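Local coordinates for putative oxidoreductase (Bacteroides fragilis NCTC 9343, PDB 3EOF), which binds flavin mononucleotide and is probably an oxidoreductase of the nitroreductase family, although its substrate is not established, at residues E30-A35 against L111-T116; P60-Q65 against C129-T134. One frame throughout, in Å; residues are numbered along the deposited sequence.

Contact 1. Residues E30-A35 against L111-T116; sequences ETSFRA and LLVAQT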
loop_
_atom_site.group_PDB
_atom_site.type_symbol
_atom_site.label_atom_id
_atom_site.label_comp_id
_atom_site.label_asym_id
_atom_site.label_seq_id
_atom_site.Cartn_x
_atom_site.Cartn_y
_atom_site.Cartn_z
ATOM N N GLU A 30 13.601 -5.261 9.300
ATOM C CA GLU A 30 14.719 -4.616 8.654
ATOM C C GLU A 30 14.701 -4.890 7.156
ATOM O O GLU A 30 14.964 -3.991 6.353
ATOM C CB GLU A 30 16.052 -5.063 9.250
ATOM C CG GLU A 30 17.228 -4.275 8.708
ATOM C CD GLU A 30 18.561 -4.668 9.306
ATOM O OE1 GLU A 30 18.629 -5.573 10.162
ATOM O OE2 GLU A 30 19.549 -4.035 8.927
ATOM N N THR A 31 14.402 -6.133 6.782
ATOM C CA THR A 31 14.309 -6.528 5.374
ATOM C C THR A 31 13.078 -5.881 4.743
ATOM O O THR A 31 13.140 -5.359 3.651
ATOM C CB THR A 31 14.314 -8.069 5.174
ATOM O OG1 THR A 31 15.426 -8.677 5.861
ATOM C CG2 THR A 31 14.433 -8.404 3.707
ATOM N N SER A 32 11.955 -5.852 5.430
ATOM C CA SER A 32 10.794 -5.213 4.832
ATOM C C SER A 32 11.098 -3.765 4.458
ATOM O O SER A 32 10.609 -3.268 3.449
ATOM C CB SER A 32 9.578 -5.310 5.742
ATOM O OG SER A 32 9.666 -4.402 6.815
ATOM N N PHE A 33 11.957 -3.108 5.240
ATOM C CA PHE A 33 12.260 -1.699 5.024
ATOM C C PHE A 33 13.065 -1.475 3.752
ATOM O O PHE A 33 13.228 -0.343 3.336
ATOM C CB PHE A 33 12.954 -1.032 6.221
ATOM C CG PHE A 33 12.228 -1.155 7.538
ATOM C CD1 PHE A 33 10.863 -1.324 7.604
ATOM C CD2 PHE A 33 12.943 -1.060 8.735
ATOM C CE1 PHE A 33 10.213 -1.405 8.834
ATOM C CE2 PHE A 33 12.313 -1.167 9.929
ATOM C CZ PHE A 33 10.935 -1.349 9.985
ATOM N N ARG A 34 13.533 -2.548 3.124
ATOM C CA ARG A 34 14.137 -2.476 1.797
ATOM C C ARG A 34 13.101 -2.264 0.673
ATOM O O ARG A 34 13.483 -2.123 -0.469
ATOM C CB ARG A 34 14.997 -3.733 1.514
ATOM C CG ARG A 34 16.309 -3.715 2.259
ATOM C CD ARG A 34 17.109 -2.655 1.613
ATOM N NE ARG A 34 18.340 -2.314 2.287
ATOM C CZ ARG A 34 19.130 -1.342 1.846
ATOM N NH1 ARG A 34 18.799 -0.661 0.732
ATOM N NH2 ARG A 34 20.237 -1.047 2.511
ATOM N N ALA A 35 11.809 -2.253 1.005
ATOM C CA ALA A 35 10.727 -1.953 0.064
ATOM C C ALA A 35 11.018 -0.581 -0.518
ATOM O O ALA A 35 11.706 0.262 0.110
ATOM C CB ALA A 35 9.343 -1.935 0.792
ATOM N N LEU A 111 2.457 1.028 3.248
ATOM C CA LEU A 111 1.740 -0.147 2.807
ATOM C C LEU A 111 2.703 -1.077 2.079
ATOM O O LEU A 111 2.571 -2.283 2.180
ATOM C CB LEU A 111 0.563 0.218 1.942
ATOM C CG LEU A 111 -0.574 0.801 2.799
ATOM C CD1 LEU A 111 -1.525 1.601 1.928
ATOM C CD2 LEU A 111 -1.248 -0.313 3.486
ATOM N N LEU A 112 3.666 -0.498 1.379
ATOM C CA LEU A 112 4.720 -1.300 0.691
ATOM C C LEU A 112 5.560 -2.082 1.670
ATOM O O LEU A 112 5.864 -3.242 1.451
ATOM C CB LEU A 112 5.588 -0.377 -0.145
ATOM C CG LEU A 112 5.178 -0.140 -1.594
ATOM C CD1 LEU A 112 3.705 -0.082 -1.929
ATOM C CD2 LEU A 112 5.875 1.096 -2.068
ATOM N N VAL A 113 5.962 -1.423 2.758
ATOM C CA VAL A 113 6.669 -2.101 3.850
ATOM C C VAL A 113 5.815 -3.202 4.490
ATOM O O VAL A 113 6.270 -4.331 4.684
ATOM C CB VAL A 113 7.117 -1.092 4.968
ATOM C CG1 VAL A 113 7.558 -1.805 6.190
ATOM C CG2 VAL A 113 8.190 -0.190 4.468
ATOM N N ALA A 114 4.581 -2.863 4.848
ATOM C CA ALA A 114 3.712 -3.790 5.516
ATOM C C ALA A 114 3.521 -5.047 4.774
ATOM O O ALA A 114 3.576 -6.138 5.359
ATOM C CB ALA A 114 2.346 -3.136 5.836
ATOM N N GLN A 115 3.287 -4.919 3.477
ATOM C CA GLN A 115 3.121 -6.089 2.626
ATOM C C GLN A 115 4.443 -6.796 2.335
ATOM O O GLN A 115 4.444 -7.999 2.170
ATOM C CB GLN A 115 2.419 -5.709 1.343
ATOM C CG GLN A 115 2.088 -6.874 0.446
ATOM C CD GLN A 115 1.257 -7.965 1.116
ATOM O OE1 GLN A 115 0.387 -7.722 1.952
ATOM N NE2 GLN A 115 1.509 -9.169 0.707
ATOM N N THR A 116 5.567 -6.090 2.306
ATOM C CA THR A 116 6.867 -6.766 2.132
ATOM C C THR A 116 7.068 -7.595 3.389
ATOM O O THR A 116 7.389 -8.768 3.323
ATOM C CB THR A 116 8.042 -5.800 1.860
ATOM O OG1 THR A 116 7.744 -4.993 0.712
ATOM C CG2 THR A 116 9.309 -6.573 1.582
#
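Leu112 O is held twice by Thr116, and the methyl CB of Ala35 rests close by. Within helix 100-123 the backbone N of Thr116 gives the regular helical bond. Thr116 OG1 adds a second bond to Leu112 O at 2.7 Å, from the opposite face of the carbonyl plane. Its chi1 of -56° sets the hydroxyl beside the Thr116 backbone N, within reach of the carbonyl one turn earlier. Thr116 OG1 also lies 3.5 Å from Ala35 CB, and it has a weak hydrogen bond to Gln115 NE2 of the second subunit. The methyl Thr116 CG2 meets Ser32 CA at 3.8 Å. One turn back, Val113 CG1 comes in the ring plane to the edge of Phe33, 3.6 Å from Phe33 CD1. Val113 CG1 also lies 3.4 Å from Ser32 OG, which bonds to Leu29 O. The type I beta turn from Ser32 to Ala35 thus packs on helix 100-123 beside the dimer interface and an FMN, which Leu112 touches. Arg171 of the second subunit bonds to Phe33 O and Ala35 O. Each hydroxyl bonds to a carbonyl of its own helix, and neither bonds to the other segment. Between these two segments the contact therefore rests on van der Waals packing.

Contact 2. Residues P60-Q65 against C129-T134; sequences PAHFNQ and CYLGTT. With FMN (flavin mononucleotide), chain C.
The flavin site of this nitroreductase-family protein is built partly by the loop 60-65 and by strand 127-131 with the residues that follow it, joined through His62, Thr133 and Leu131. His62 ND1 and Thr133 OG1 share a hydrogen bond of 2.6 Å at 158°. The hydroxyl lies in the plane of the imidazole, at its edge. Thr133 chi1 of 44° puts OG1 between the backbone N and the carbonyl carbon, where it meets ND1 at the ring edge. Leu131 CD1 sits over the centre of one face of His62 in a CH-pi contact, 3.6 Å from the ring centroid. The imidazole is thus fixed both in its plane and across one face.

Gln65 carries the contact to FMN. Its side-chain amide binds the pyrimidine edge of the flavin with both ends. Gln65 OE1 accepts from FMN N3 at 2.7 Å, and Gln65 NE2 donates to FMN O4 at 3.2 Å. Gln65 NE2 also donates to His62 O at 3.1 Å, almost in the amide plane, which helps to fix the rotation of the amide. From the other segment, Gly132 N gives FMN O4 a second bond of 3.1 Å. The bond from Gly132 N to FMN N5, 2.9 Å long, is bent and weak. FMN O4 therefore has a donor from each segment. Cys129 SG approaches FMN N1 at 3.6 Å. Thr37 N of the second subunit is also hydrogen-bonded to the FMN.

Around the contact, Cys129 and Leu131 pair through their backbones with strand 151-160. Thr134 OG1 bonds to Leu131 O and to Thr156 on that strand. Helix 67-70 adds Val68 against His62 and Leu131, while helix 138-145 brings Ile141 against Ala61, His62 and Thr134.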
loop_
_atom_site.group_PDB
_atom_site.type_symbol
_atom_site.label_atom_id
_atom_site.label_comp_id
_atom_site.label_asym_id
_atom_site.label_seq_id
_atom_site.Cartn_x
_atom_site.Cartn_y
_atom_site.Cartn_z
ATOM N N PRO A 60 -10.049 -2.840 21.603
ATOM C CA PRO A 60 -11.292 -2.132 21.280
ATOM C C PRO A 60 -11.236 -1.326 19.993
ATOM O O PRO A 60 -12.240 -1.247 19.281
ATOM C CB PRO A 60 -11.490 -1.181 22.479
ATOM C CG PRO A 60 -10.642 -1.683 23.532
ATOM C CD PRO A 60 -9.502 -2.420 22.892
ATOM N N ALA A 61 -10.085 -0.703 19.725
ATOM C CA ALA A 61 -9.838 0.047 18.494
ATOM C C ALA A 61 -10.124 -0.866 17.276
ATOM O O ALA A 61 -10.672 -0.436 16.236
ATOM C CB ALA A 61 -8.378 0.529 18.465
ATOM N N HIS A 62 -9.756 -2.143 17.429
ATOM C CA HIS A 62 -9.921 -3.145 16.396
ATOM C C HIS A 62 -11.182 -3.980 16.589
ATOM O O HIS A 62 -11.270 -5.084 16.090
ATOM C CB HIS A 62 -8.656 -4.003 16.311
ATOM C CG HIS A 62 -7.454 -3.204 15.923
ATOM N ND1 HIS A 62 -7.319 -2.667 14.668
ATOM C CD2 HIS A 62 -6.406 -2.744 16.646
ATOM C CE1 HIS A 62 -6.193 -1.976 14.605
ATOM N NE2 HIS A 62 -5.606 -2.025 15.787
ATOM N N PHE A 63 -12.189 -3.404 17.243
ATOM C CA PHE A 63 -13.466 -4.053 17.479
ATOM C C PHE A 63 -13.370 -5.377 18.230
ATOM O O PHE A 63 -14.250 -6.261 18.080
ATOM C CB PHE A 63 -14.273 -4.257 16.179
ATOM C CG PHE A 63 -14.510 -3.005 15.395
ATOM C CD1 PHE A 63 -14.862 -1.821 16.014
ATOM C CD2 PHE A 63 -14.441 -3.026 14.014
ATOM C CE1 PHE A 63 -15.059 -0.679 15.278
ATOM C CE2 PHE A 63 -14.668 -1.865 13.279
ATOM C CZ PHE A 63 -14.958 -0.707 13.920
ATOM N N ASN A 64 -12.336 -5.491 19.060
ATOM C CA ASN A 64 -12.103 -6.684 19.866
ATOM C C ASN A 64 -11.975 -7.983 19.085
ATOM O O ASN A 64 -12.382 -9.063 19.533
ATOM C CB ASN A 64 -13.166 -6.743 20.954
ATOM C CG ASN A 64 -12.961 -5.674 21.981
ATOM O OD1 ASN A 64 -13.906 -4.987 22.385
ATOM N ND2 ASN A 64 -11.694 -5.489 22.391
ATOM N N GLN A 65 -11.394 -7.857 17.898
ATOM C CA GLN A 65 -11.138 -9.011 17.061
ATOM C C GLN A 65 -10.101 -9.740 17.837
ATOM O O GLN A 65 -9.157 -9.117 18.317
ATOM C CB GLN A 65 -10.617 -8.620 15.705
ATOM C CG GLN A 65 -11.593 -7.817 14.901
ATOM C CD GLN A 65 -11.060 -7.506 13.543
ATOM O OE1 GLN A 65 -11.068 -8.376 12.683
ATOM N NE2 GLN A 65 -10.589 -6.270 13.333
ATOM N N CYS A 129 -2.457 -11.405 9.591
ATOM C CA CYS A 129 -3.801 -10.938 9.337
ATOM C C CYS A 129 -3.758 -9.425 9.436
ATOM O O CYS A 129 -3.226 -8.871 10.398
ATOM C CB CYS A 129 -4.788 -11.477 10.359
ATOM S SG CYS A 129 -6.473 -11.004 10.002
ATOM N N TYR A 130 -4.275 -8.745 8.426
ATOM C CA TYR A 130 -4.352 -7.309 8.467
ATOM C C TYR A 130 -5.620 -6.974 9.208
ATOM O O TYR A 130 -6.581 -7.720 9.114
ATOM C CB TYR A 130 -4.464 -6.742 7.069
ATOM C CG TYR A 130 -3.157 -6.678 6.253
ATOM C CD1 TYR A 130 -2.373 -5.544 6.284
ATOM C CD2 TYR A 130 -2.776 -7.686 5.422
ATOM C CE1 TYR A 130 -1.225 -5.423 5.506
ATOM C CE2 TYR A 130 -1.601 -7.581 4.643
ATOM C CZ TYR A 130 -0.841 -6.404 4.708
ATOM O OH TYR A 130 0.333 -6.197 3.993
ATOM N N LEU A 131 -5.614 -5.870 9.944
ATOM C CA LEU A 131 -6.819 -5.374 10.591
ATOM C C LEU A 131 -7.158 -4.034 9.856
ATOM O O LEU A 131 -6.357 -3.012 9.859
ATOM C CB LEU A 131 -6.658 -5.205 12.104
ATOM C CG LEU A 131 -5.952 -6.309 12.910
ATOM C CD1 LEU A 131 -5.603 -5.779 14.304
ATOM C CD2 LEU A 131 -6.756 -7.632 12.972
ATOM N N GLY A 132 -8.339 -4.072 9.218
ATOM C CA GLY A 132 -8.899 -2.935 8.473
ATOM C C GLY A 132 -9.508 -1.921 9.412
ATOM O O GLY A 132 -9.811 -0.754 9.047
ATOM N N THR A 133 -9.653 -2.356 10.654
ATOM C CA THR A 133 -10.195 -1.512 11.709
ATOM C C THR A 133 -9.305 -0.316 12.063
ATOM O O THR A 133 -9.738 0.624 12.751
ATOM C CB THR A 133 -10.476 -2.373 12.919
ATOM O OG1 THR A 133 -9.362 -3.268 13.123
ATOM C CG2 THR A 133 -11.716 -3.199 12.648
ATOM N N THR A 134 -8.057 -0.346 11.606
ATOM C CA THR A 134 -7.103 0.735 11.862
ATOM C C THR A 134 -7.578 2.082 11.372
ATOM O O THR A 134 -7.289 3.080 12.001
ATOM C CB THR A 134 -5.737 0.444 11.165
ATOM O OG1 THR A 134 -5.268 -0.821 11.584
ATOM C CG2 THR A 134 -4.714 1.427 11.542
HETATM N N1 FMN C . -9.366 -9.924 8.250
HETATM C C2 FMN C . -10.085 -9.892 9.450
HETATM O O2 FMN C . -10.425 -10.942 10.019
HETATM N N3 FMN C . -10.469 -8.678 10.023
HETATM C C4 FMN C . -10.157 -7.435 9.437
HETATM O O4 FMN C . -10.146 -6.378 10.175
HETATM C C4A FMN C . -9.439 -7.493 8.202
HETATM N N5 FMN C . -9.099 -6.312 7.557
HETATM C C5A FMN C . -8.361 -6.308 6.382
HETATM C C6 FMN C . -8.050 -5.064 5.818
HETATM C C7 FMN C . -7.329 -4.981 4.640
HETATM C C7M FMN C . -7.054 -3.614 4.080
HETATM C C8 FMN C . -6.919 -6.151 4.005
HETATM C C8M FMN C . -5.947 -6.038 2.878
HETATM C C9 FMN C . -7.229 -7.410 4.567
HETATM C C9A FMN C . -7.963 -7.521 5.776
HETATM N N10 FMN C . -8.319 -8.742 6.402
HETATM C C10 FMN C . -9.047 -8.725 7.606
HETATM C "C1'" FMN C . -8.010 -10.101 5.778
HETATM C "C2'" FMN C . -8.967 -10.339 4.618
HETATM O "O2'" FMN C . -10.274 -10.582 5.155
HETATM C "C3'" FMN C . -8.464 -11.429 3.693
HETATM O "O3'" FMN C . -7.253 -11.061 3.006
HETATM C "C4'" FMN C . -9.508 -11.835 2.643
HETATM O "O4'" FMN C . -10.595 -12.506 3.250
HETATM C "C5'" FMN C . -8.908 -12.830 1.691
HETATM O "O5'" FMN C . -8.388 -13.859 2.537
HETATM P P FMN C . -6.869 -14.425 2.361
HETATM O O1P FMN C . -5.836 -13.324 2.681
HETATM O O2P FMN C . -6.699 -14.855 0.926
HETATM O O3P FMN C . -6.827 -15.675 3.252
#

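Overall arrangement
The centres of the two contacts lie about 21 Å apart. Their segments alternate along the chain, in the order 30-35, 60-65, 111-116, 129-134, all in the nitroreductase-family part of the chain. Helix 100-123 of contact 1 is followed directly by strand 127-131 of contact 2, an outermost strand of the four-stranded antiparallel sheet. The contacts meet where Gln115 OE1 lies 2.5 Å from Tyr130 OH, a probable hydrogen bond. Contact 2 holds one FMN, while Leu112 of contact 1 touches the other. The second subunit reaches both contacts, through Arg171 at contact 1 and Ser36 at contact 2. The dimer interface thus brings both subunits to each flavin site.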